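Local structure of quinoline 2-oxidoreductase large subunit (Pseudomonas putida, 1T3Q) at residues 636-648 with 656-668. The protein probably hydroxylates quinoline at carbon 2, as the molybdenum-bearing subunit of a hydroxylase of the xanthine dehydrogenase family. Residues are numbered along the deposited sequence; the frame is centred on the assembly and turned at random.
Sequences VLANGGHAAIVEI and RVTDFFAVEDCGT. With MCN (pterin cytosine dinucleotide), chain N.
A644 and F660 form a non-hydrogen-bonded antiparallel pair in the buried middle of the contact, with the methyl of A644 lying over one face of the ring: CB sits 3.9 Å from the F660 centroid, 20° off its normal. H642 CB meets the edge of the same ring, and I683 and I687 of helix 672-692 pack against F660. The H642 imidazole, its CG placed beside the backbone N (chi1 -60°), brings CD2 to 3.7 Å from A662 CB, while ND1 is hydrogen-bonded to S748. On the other face of the sheet, A643 CB meets F661 CD2 at 4.0 Å, and I645 CD1 reaches the edge of the F661 ring in its plane, with V437 of helix 426-437 beside A643 and F661.

Paired backbone bonds, such as F661 N to A643 O at 2.8 Å, show antiparallel pairing, and since strand 655-665 follows strand 636-649 after a short turn, the two form a beta hairpin, the central pair of a four-stranded mixed sheet in the molybdopterin-binding region. T658 and D659 both oppose I645 in a classic bulge: I645 O takes T658 N at 2.9 Å and, weakly, D659 N. R445 binds both side chains of the bulge.

Beyond it the contact opens toward solvent. R656 NH2 forms a salt bridge with E647 OE2 at 2.6 Å, but its hydrogen bond is weak, bent to 126° at the hydrogen, and the carboxylate and guanidinium planes are steeply turned against each other; T658 CG2 covers one guanidinium face. At the opposite, buried end, D665 OD1 accepts G667 N in an Asx turn, leading to T668 O, which receives N4 of the pterin cytosine dinucleotide at 2.9 Å.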
ATOM      1  N   VAL B 636     -13.342  17.259  31.925  1.00 19.60           N
ATOM      2  CA  VAL B 636     -14.639  16.927  31.343  1.00 18.90           C
ATOM      3  C   VAL B 636     -15.020  15.640  32.071  1.00 19.30           C
ATOM      4  O   VAL B 636     -14.664  14.540  31.651  1.00 18.82           O
ATOM      5  CB  VAL B 636     -14.544  16.679  29.824  1.00 19.24           C
ATOM      6  CG1 VAL B 636     -15.913  16.256  29.272  1.00 17.95           C
ATOM      7  CG2 VAL B 636     -14.080  17.956  29.120  1.00 17.69           C
ATOM      8  N   LEU B 637     -15.736  15.795  33.180  1.00 18.32           N
ATOM      9  CA  LEU B 637     -16.135  14.671  34.015  1.00 18.49           C
ATOM     10  C   LEU B 637     -17.438  13.987  33.631  1.00 18.66           C
ATOM     11  O   LEU B 637     -18.482  14.625  33.574  1.00 20.00           O
ATOM     12  CB  LEU B 637     -16.255  15.124  35.466  1.00 19.32           C
ATOM     13  CG  LEU B 637     -15.050  15.862  36.054  1.00 21.21           C
ATOM     14  CD1 LEU B 637     -15.347  16.268  37.485  1.00 20.05           C
ATOM     15  CD2 LEU B 637     -13.821  14.970  35.981  1.00 21.39           C
ATOM     16  N   ALA B 638     -17.367  12.685  33.371  1.00 17.90           N
ATOM     17  CA  ALA B 638     -18.562  11.907  33.053  1.00 18.56           C
ATOM     18  C   ALA B 638     -18.909  11.209  34.361  1.00 18.21           C
ATOM     19  O   ALA B 638     -18.115  11.232  35.302  1.00 17.53           O
ATOM     20  CB  ALA B 638     -18.260  10.882  31.969  1.00 18.45           C
ATOM     21  N   ASN B 639     -20.081  10.587  34.442  1.00 15.66           N
ATOM     22  CA  ASN B 639     -20.448   9.908  35.678  1.00 15.41           C
ATOM     23  C   ASN B 639     -21.479   8.824  35.433  1.00 14.95           C
ATOM     24  O   ASN B 639     -22.042   8.721  34.344  1.00 16.45           O
ATOM     25  CB  ASN B 639     -20.987  10.920  36.706  1.00 16.20           C
ATOM     26  CG  ASN B 639     -22.353  11.464  36.328  1.00 16.56           C
ATOM     27  OD1 ASN B 639     -23.385  10.906  36.707  1.00 20.98           O
ATOM     28  ND2 ASN B 639     -22.367  12.544  35.564  1.00 16.31           N
ATOM     29  N   GLY B 640     -21.714   8.010  36.451  1.00 16.11           N
ATOM     30  CA  GLY B 640     -22.686   6.949  36.324  1.00 18.08           C
ATOM     31  C   GLY B 640     -22.674   6.056  37.539  1.00 19.20           C
ATOM     32  O   GLY B 640     -22.117   6.406  38.583  1.00 18.24           O
ATOM     33  N   GLY B 641     -23.293   4.893  37.403  1.00 18.12           N
ATOM     34  CA  GLY B 641     -23.341   3.956  38.501  1.00 19.42           C
ATOM     35  C   GLY B 641     -23.601   2.558  37.988  1.00 19.82           C
ATOM     36  O   GLY B 641     -24.096   2.379  36.876  1.00 20.93           O
ATOM     37  N   HIS B 642     -23.246   1.569  38.798  1.00 20.01           N
ATOM     38  CA  HIS B 642     -23.454   0.176  38.447  1.00 19.37           C
ATOM     39  C   HIS B 642     -23.910  -0.567  39.681  1.00 18.89           C
ATOM     40  O   HIS B 642     -23.531  -0.227  40.801  1.00 19.29           O
ATOM     41  CB  HIS B 642     -22.160  -0.477  37.947  1.00 19.89           C
ATOM     42  CG  HIS B 642     -21.577   0.177  36.737  1.00 20.83           C
ATOM     43  ND1 HIS B 642     -20.711   1.245  36.813  1.00 20.04           N
ATOM     44  CD2 HIS B 642     -21.758  -0.069  35.417  1.00 20.91           C
ATOM     45  CE1 HIS B 642     -20.384   1.632  35.592  1.00 19.67           C
ATOM     46  NE2 HIS B 642     -21.007   0.850  34.726  1.00 20.83           N
ATOM     47  N   ALA B 643     -24.732  -1.586  39.467  1.00 18.54           N
ATOM     48  CA  ALA B 643     -25.219  -2.431  40.548  1.00 18.62           C
ATOM     49  C   ALA B 643     -25.168  -3.849  40.011  1.00 19.80           C
ATOM     50  O   ALA B 643     -25.587  -4.112  38.881  1.00 19.29           O
ATOM     51  CB  ALA B 643     -26.645  -2.060  40.934  1.00 19.19           C
ATOM     52  N   ALA B 644     -24.630  -4.757  40.813  1.00 18.60           N
ATOM     53  CA  ALA B 644     -24.516  -6.143  40.409  1.00 19.08           C
ATOM     54  C   ALA B 644     -25.130  -7.041  41.461  1.00 19.08           C
ATOM     55  O   ALA B 644     -25.079  -6.748  42.656  1.00 19.90           O
ATOM     56  CB  ALA B 644     -23.048  -6.513  40.203  1.00 16.48           C
ATOM     57  N   ILE B 645     -25.734  -8.129  41.003  1.00 18.61           N
ATOM     58  CA  ILE B 645     -26.316  -9.107  41.901  1.00 18.61           C
ATOM     59  C   ILE B 645     -25.564 -10.399  41.623  1.00 19.17           C
ATOM     60  O   ILE B 645     -25.470 -10.835  40.476  1.00 20.44           O
ATOM     61  CB  ILE B 645     -27.819  -9.317  41.638  1.00 19.03           C
ATOM     62  CG1 ILE B 645     -28.593  -8.055  42.040  1.00 20.60           C
ATOM     63  CG2 ILE B 645     -28.319 -10.518  42.432  1.00 19.31           C
ATOM     64  CD1 ILE B 645     -30.096  -8.143  41.816  1.00 22.23           C
ATOM     65  N   VAL B 646     -25.001 -10.989  42.672  1.00 20.05           N
ATOM     66  CA  VAL B 646     -24.251 -12.226  42.535  1.00 20.43           C
ATOM     67  C   VAL B 646     -24.867 -13.302  43.406  1.00 22.08           C
ATOM     68  O   VAL B 646     -25.471 -13.014  44.442  1.00 21.20           O
ATOM     69  CB  VAL B 646     -22.764 -12.064  42.956  1.00 20.17           C
ATOM     70  CG1 VAL B 646     -22.098 -10.976  42.129  1.00 21.62           C
ATOM     71  CG2 VAL B 646     -22.670 -11.757  44.438  1.00 22.92           C
ATOM     72  N   GLU B 647     -24.724 -14.545  42.967  1.00 22.25           N
ATOM     73  CA  GLU B 647     -25.239 -15.683  43.711  1.00 23.27           C
ATOM     74  C   GLU B 647     -24.072 -16.618  43.977  1.00 22.37           C
ATOM     75  O   GLU B 647     -23.379 -17.031  43.048  1.00 22.09           O
ATOM     76  CB  GLU B 647     -26.308 -16.424  42.904  1.00 25.67           C
ATOM     77  CG  GLU B 647     -26.726 -17.745  43.538  1.00 30.37           C
ATOM     78  CD  GLU B 647     -27.610 -18.577  42.627  1.00 34.55           C
ATOM     79  OE1 GLU B 647     -28.808 -18.254  42.498  1.00 36.87           O
ATOM     80  OE2 GLU B 647     -27.098 -19.550  42.032  1.00 37.14           O
ATOM     81  N   ILE B 648     -23.854 -16.939  45.246  1.00 22.46           N
ATOM     82  CA  ILE B 648     -22.772 -17.828  45.637  1.00 22.76           C
ATOM     83  C   ILE B 648     -23.351 -19.118  46.213  1.00 23.45           C
ATOM     84  O   ILE B 648     -24.200 -19.075  47.098  1.00 23.39           O
ATOM     85  CB  ILE B 648     -21.883 -17.177  46.713  1.00 21.63           C
ATOM     86  CG1 ILE B 648     -21.280 -15.876  46.179  1.00 23.46           C
ATOM     87  CG2 ILE B 648     -20.791 -18.144  47.137  1.00 22.71           C
ATOM     88  CD1 ILE B 648     -20.530 -15.080  47.231  1.00 22.39           C
ATOM     89  N   ARG B 656     -21.893 -16.652  40.563  1.00 24.24           N
ATOM     90  CA  ARG B 656     -22.543 -16.285  39.318  1.00 24.44           C
ATOM     91  C   ARG B 656     -23.098 -14.865  39.397  1.00 23.19           C
ATOM     92  O   ARG B 656     -23.761 -14.506  40.369  1.00 20.83           O
ATOM     93  CB  ARG B 656     -23.671 -17.293  39.043  1.00 28.09           C
ATOM     94  CG  ARG B 656     -24.500 -17.043  37.796  1.00 34.45           C
ATOM     95  CD  ARG B 656     -25.303 -18.292  37.410  1.00 38.34           C
ATOM     96  NE  ARG B 656     -26.749 -18.068  37.427  1.00 42.24           N
ATOM     97  CZ  ARG B 656     -27.536 -18.314  38.470  1.00 42.98           C
ATOM     98  NH1 ARG B 656     -28.839 -18.075  38.390  1.00 46.34           N
ATOM     99  NH2 ARG B 656     -27.028 -18.810  39.588  1.00 46.18           N
ATOM    100  N   VAL B 657     -22.798 -14.050  38.391  1.00 21.97           N
ATOM    101  CA  VAL B 657     -23.321 -12.692  38.348  1.00 21.72           C
ATOM    102  C   VAL B 657     -24.635 -12.865  37.607  1.00 21.75           C
ATOM    103  O   VAL B 657     -24.642 -13.061  36.392  1.00 21.71           O
ATOM    104  CB  VAL B 657     -22.419 -11.746  37.533  1.00 21.82           C
ATOM    105  CG1 VAL B 657     -22.986 -10.337  37.572  1.00 20.16           C
ATOM    106  CG2 VAL B 657     -20.998 -11.774  38.083  1.00 19.53           C
ATOM    107  N   THR B 658     -25.740 -12.803  38.340  1.00 21.03           N
ATOM    108  CA  THR B 658     -27.053 -12.999  37.750  1.00 22.34           C
ATOM    109  C   THR B 658     -27.688 -11.761  37.141  1.00 22.79           C
ATOM    110  O   THR B 658     -28.506 -11.874  36.231  1.00 19.00           O
ATOM    111  CB  THR B 658     -28.037 -13.566  38.784  1.00 22.96           C
ATOM    112  OG1 THR B 658     -28.217 -12.617  39.842  1.00 24.05           O
ATOM    113  CG2 THR B 658     -27.506 -14.865  39.360  1.00 23.87           C
ATOM    114  N   ASP B 659     -27.324 -10.586  37.649  1.00 19.95           N
ATOM    115  CA  ASP B 659     -27.888  -9.342  37.153  1.00 19.93           C
ATOM    116  C   ASP B 659     -26.858  -8.220  37.144  1.00 19.07           C
ATOM    117  O   ASP B 659     -25.932  -8.205  37.949  1.00 20.74           O
ATOM    118  CB  ASP B 659     -29.055  -8.896  38.040  1.00 20.01           C
ATOM    119  CG  ASP B 659     -30.149  -9.935  38.136  1.00 24.07           C
ATOM    120  OD1 ASP B 659     -31.085  -9.893  37.312  1.00 26.90           O
ATOM    121  OD2 ASP B 659     -30.072 -10.791  39.039  1.00 24.46           O
ATOM    122  N   PHE B 660     -27.036  -7.282  36.228  1.00 18.59           N
ATOM    123  CA  PHE B 660     -26.155  -6.130  36.149  1.00 19.51           C
ATOM    124  C   PHE B 660     -26.970  -4.950  35.653  1.00 19.39           C
ATOM    125  O   PHE B 660     -27.689  -5.041  34.652  1.00 20.26           O
ATOM    126  CB  PHE B 660     -24.966  -6.403  35.225  1.00 19.36           C
ATOM    127  CG  PHE B 660     -23.643  -6.033  35.838  1.00 19.79           C
ATOM    128  CD1 PHE B 660     -23.315  -4.701  36.069  1.00 22.00           C
ATOM    129  CD2 PHE B 660     -22.747  -7.021  36.233  1.00 21.61           C
ATOM    130  CE1 PHE B 660     -22.114  -4.358  36.694  1.00 20.94           C
ATOM    131  CE2 PHE B 660     -21.544  -6.689  36.857  1.00 21.95           C
ATOM    132  CZ  PHE B 660     -21.228  -5.355  37.089  1.00 20.66           C
ATOM    133  N   PHE B 661     -26.873  -3.854  36.391  1.00 17.80           N
ATOM    134  CA  PHE B 661     -27.596  -2.634  36.077  1.00 18.10           C
ATOM    135  C   PHE B 661     -26.578  -1.520  35.896  1.00 18.92           C
ATOM    136  O   PHE B 661     -25.630  -1.410  36.673  1.00 18.66           O
ATOM    137  CB  PHE B 661     -28.534  -2.288  37.230  1.00 18.11           C
ATOM    138  CG  PHE B 661     -29.443  -3.420  37.636  1.00 20.20           C
ATOM    139  CD1 PHE B 661     -30.645  -3.644  36.971  1.00 21.19           C
ATOM    140  CD2 PHE B 661     -29.095  -4.260  38.688  1.00 19.25           C
ATOM    141  CE1 PHE B 661     -31.487  -4.691  37.353  1.00 21.19           C
ATOM    142  CE2 PHE B 661     -29.930  -5.309  39.074  1.00 21.23           C
ATOM    143  CZ  PHE B 661     -31.125  -5.523  38.407  1.00 19.39           C
ATOM    144  N   ALA B 662     -26.771  -0.698  34.870  1.00 18.59           N
ATOM    145  CA  ALA B 662     -25.854   0.400  34.609  1.00 20.58           C
ATOM    146  C   ALA B 662     -26.573   1.705  34.302  1.00 21.33           C
ATOM    147  O   ALA B 662     -27.562   1.728  33.569  1.00 19.90           O
ATOM    148  CB  ALA B 662     -24.928   0.042  33.445  1.00 19.90           C
ATOM    149  N   VAL B 663     -26.070   2.788  34.882  1.00 20.91           N
ATOM    150  CA  VAL B 663     -26.599   4.122  34.631  1.00 21.55           C
ATOM    151  C   VAL B 663     -25.391   4.913  34.144  1.00 21.79           C
ATOM    152  O   VAL B 663     -24.392   5.025  34.855  1.00 22.30           O
ATOM    153  CB  VAL B 663     -27.151   4.784  35.905  1.00 21.00           C
ATOM    154  CG1 VAL B 663     -27.482   6.244  35.617  1.00 21.30           C
ATOM    155  CG2 VAL B 663     -28.389   4.047  36.385  1.00 21.70           C
ATOM    156  N   GLU B 664     -25.468   5.450  32.934  1.00 20.45           N
ATOM    157  CA  GLU B 664     -24.342   6.197  32.388  1.00 22.06           C
ATOM    158  C   GLU B 664     -24.698   7.597  31.929  1.00 21.31           C
ATOM    159  O   GLU B 664     -25.744   7.818  31.323  1.00 19.27           O
ATOM    160  CB  GLU B 664     -23.720   5.431  31.208  1.00 23.17           C
ATOM    161  CG  GLU B 664     -22.686   6.224  30.405  1.00 28.92           C
ATOM    162  CD  GLU B 664     -21.393   6.467  31.174  1.00 33.22           C
ATOM    163  OE1 GLU B 664     -20.652   7.412  30.821  1.00 33.96           O
ATOM    164  OE2 GLU B 664     -21.112   5.708  32.127  1.00 35.02           O
ATOM    165  N   ASP B 665     -23.817   8.543  32.235  1.00 19.95           N
ATOM    166  CA  ASP B 665     -24.000   9.920  31.808  1.00 20.38           C
ATOM    167  C   ASP B 665     -22.686  10.368  31.192  1.00 20.64           C
ATOM    168  O   ASP B 665     -21.756  10.756  31.906  1.00 19.45           O
ATOM    169  CB  ASP B 665     -24.349  10.843  32.984  1.00 20.06           C
ATOM    170  CG  ASP B 665     -24.749  12.252  32.532  1.00 19.42           C
ATOM    171  OD1 ASP B 665     -24.251  12.725  31.491  1.00 17.39           O
ATOM    172  OD2 ASP B 665     -25.558  12.899  33.228  1.00 23.80           O
ATOM    173  N   CYS B 666     -22.606  10.281  29.868  1.00 19.58           N
ATOM    174  CA  CYS B 666     -21.418  10.702  29.135  1.00 19.20           C
ATOM    175  C   CYS B 666     -21.809  11.930  28.330  1.00 18.20           C
ATOM    176  O   CYS B 666     -21.377  12.117  27.192  1.00 17.77           O
ATOM    177  CB  CYS B 666     -20.929   9.586  28.200  1.00 19.14           C
ATOM    178  SG  CYS B 666     -22.161   8.964  27.018  1.00 21.23           S
ATOM    179  N   GLY B 667     -22.636  12.777  28.937  1.00 17.91           N
ATOM    180  CA  GLY B 667     -23.085  13.962  28.245  1.00 17.72           C
ATOM    181  C   GLY B 667     -23.867  13.512  27.027  1.00 19.16           C
ATOM    182  O   GLY B 667     -24.594  12.521  27.086  1.00 20.78           O
ATOM    183  N   THR B 668     -23.708  14.226  25.923  1.00 17.80           N
ATOM    184  CA  THR B 668     -24.405  13.891  24.688  1.00 19.30           C
ATOM    185  C   THR B 668     -23.814  12.633  24.053  1.00 19.65           C
ATOM    186  O   THR B 668     -22.625  12.590  23.755  1.00 17.35           O
ATOM    187  CB  THR B 668     -24.297  15.044  23.666  1.00 18.42           C
ATOM    188  OG1 THR B 668     -24.945  16.207  24.193  1.00 18.92           O
ATOM    189  CG2 THR B 668     -24.948  14.658  22.339  1.00 20.25           C
TER
HETATM  190  N1  MCN N4921     -19.036   7.436  22.258  1.00 16.26           N
HETATM  191  C2  MCN N4921     -20.254   8.032  21.794  1.00 17.71           C
HETATM  192  N3  MCN N4921     -20.658   9.115  22.560  1.00 16.25           N
HETATM  193  C4  MCN N4921     -20.013   9.629  23.679  1.00 15.67           C
HETATM  194  C5  MCN N4921     -18.776   8.970  24.116  1.00 15.91           C
HETATM  195  C6  MCN N4921     -18.295   7.893  23.411  1.00 17.25           C
HETATM  196  O2  MCN N4921     -20.848   7.580  20.841  1.00 17.61           O
HETATM  197  N4  MCN N4921     -20.488  10.672  24.327  1.00 13.95           N
HETATM  198  C1' MCN N4921     -18.520   6.228  21.391  1.00 15.96           C
HETATM  199  C2D MCN N4921     -17.394   6.684  20.355  1.00 19.06           C
HETATM  200  O2' MCN N4921     -17.501   5.891  19.119  1.00 20.10           O
HETATM  201  C3' MCN N4921     -16.109   6.482  21.130  1.00 20.24           C
HETATM  202  C4D MCN N4921     -16.346   5.235  21.948  1.00 18.65           C
HETATM  203  O4D MCN N4921     -17.845   5.192  22.160  1.00 17.65           O
HETATM  204  O3' MCN N4921     -14.986   6.314  20.196  1.00 22.30           O
HETATM  205  C5' MCN N4921     -15.485   5.101  23.237  1.00 17.83           C
HETATM  206  O5' MCN N4921     -15.657   6.311  23.932  1.00 23.29           O
HETATM  207  PA  MCN N4921     -14.484   7.262  24.393  1.00 20.98           P
HETATM  208  O1A MCN N4921     -14.583   8.486  23.536  1.00 21.80           O
HETATM  209  O2A MCN N4921     -14.636   7.333  25.903  1.00 24.80           O
HETATM  210  O3A MCN N4921     -13.000   6.606  24.268  1.00 23.69           O
HETATM  211  PB  MCN N4921     -12.066   6.349  22.993  1.00 25.09           P
HETATM  212  O1B MCN N4921     -10.827   7.160  23.192  1.00 25.15           O
HETATM  213  O2B MCN N4921     -12.824   6.543  21.712  1.00 25.71           O
HETATM  214  O3B MCN N4921     -11.730   4.783  23.091  1.00 25.61           O
HETATM  215  C10 MCN N4921     -10.712   4.316  23.939  1.00 24.40           C
HETATM  216  C9' MCN N4921     -11.408   3.682  25.099  1.00 23.70           C
HETATM  217  C8' MCN N4921     -10.270   3.103  25.972  1.00 24.73           C
HETATM  218  S8' MCN N4921      -9.134   4.310  26.642  1.00 26.68           S
HETATM  219  C7' MCN N4921     -10.090   1.817  26.280  1.00 24.68           C
HETATM  220  S7' MCN N4921      -8.757   1.166  27.275  1.00 23.51           S
HETATM  221  C6' MCN N4921     -11.080   0.773  25.661  1.00 19.96           C
HETATM  222  C7  MCN N4921     -12.413   1.409  25.367  1.00 21.70           C
HETATM  223  O9' MCN N4921     -12.264   2.568  24.563  1.00 25.06           O
HETATM  224  N5' MCN N4921     -10.322   0.133  24.508  1.00 19.96           N
HETATM  225  C4A MCN N4921     -11.288  -0.541  23.661  1.00 19.82           C
HETATM  226  N8' MCN N4921     -13.302   0.447  24.632  1.00 21.01           N
HETATM  227  C4B MCN N4921     -12.692  -0.461  23.717  1.00 21.18           C
HETATM  228  N1' MCN N4921     -13.601  -1.138  22.865  1.00 20.95           N
HETATM  229  C2' MCN N4921     -13.022  -1.925  21.928  1.00 21.14           C
HETATM  230  N2' MCN N4921     -13.846  -2.604  21.100  1.00 21.33           N
HETATM  231  N3' MCN N4921     -11.655  -2.044  21.776  1.00 20.91           N
HETATM  232  C4' MCN N4921     -10.670  -1.375  22.594  1.00 21.48           C
HETATM  233  O4' MCN N4921      -9.490  -1.532  22.395  1.00 19.82           O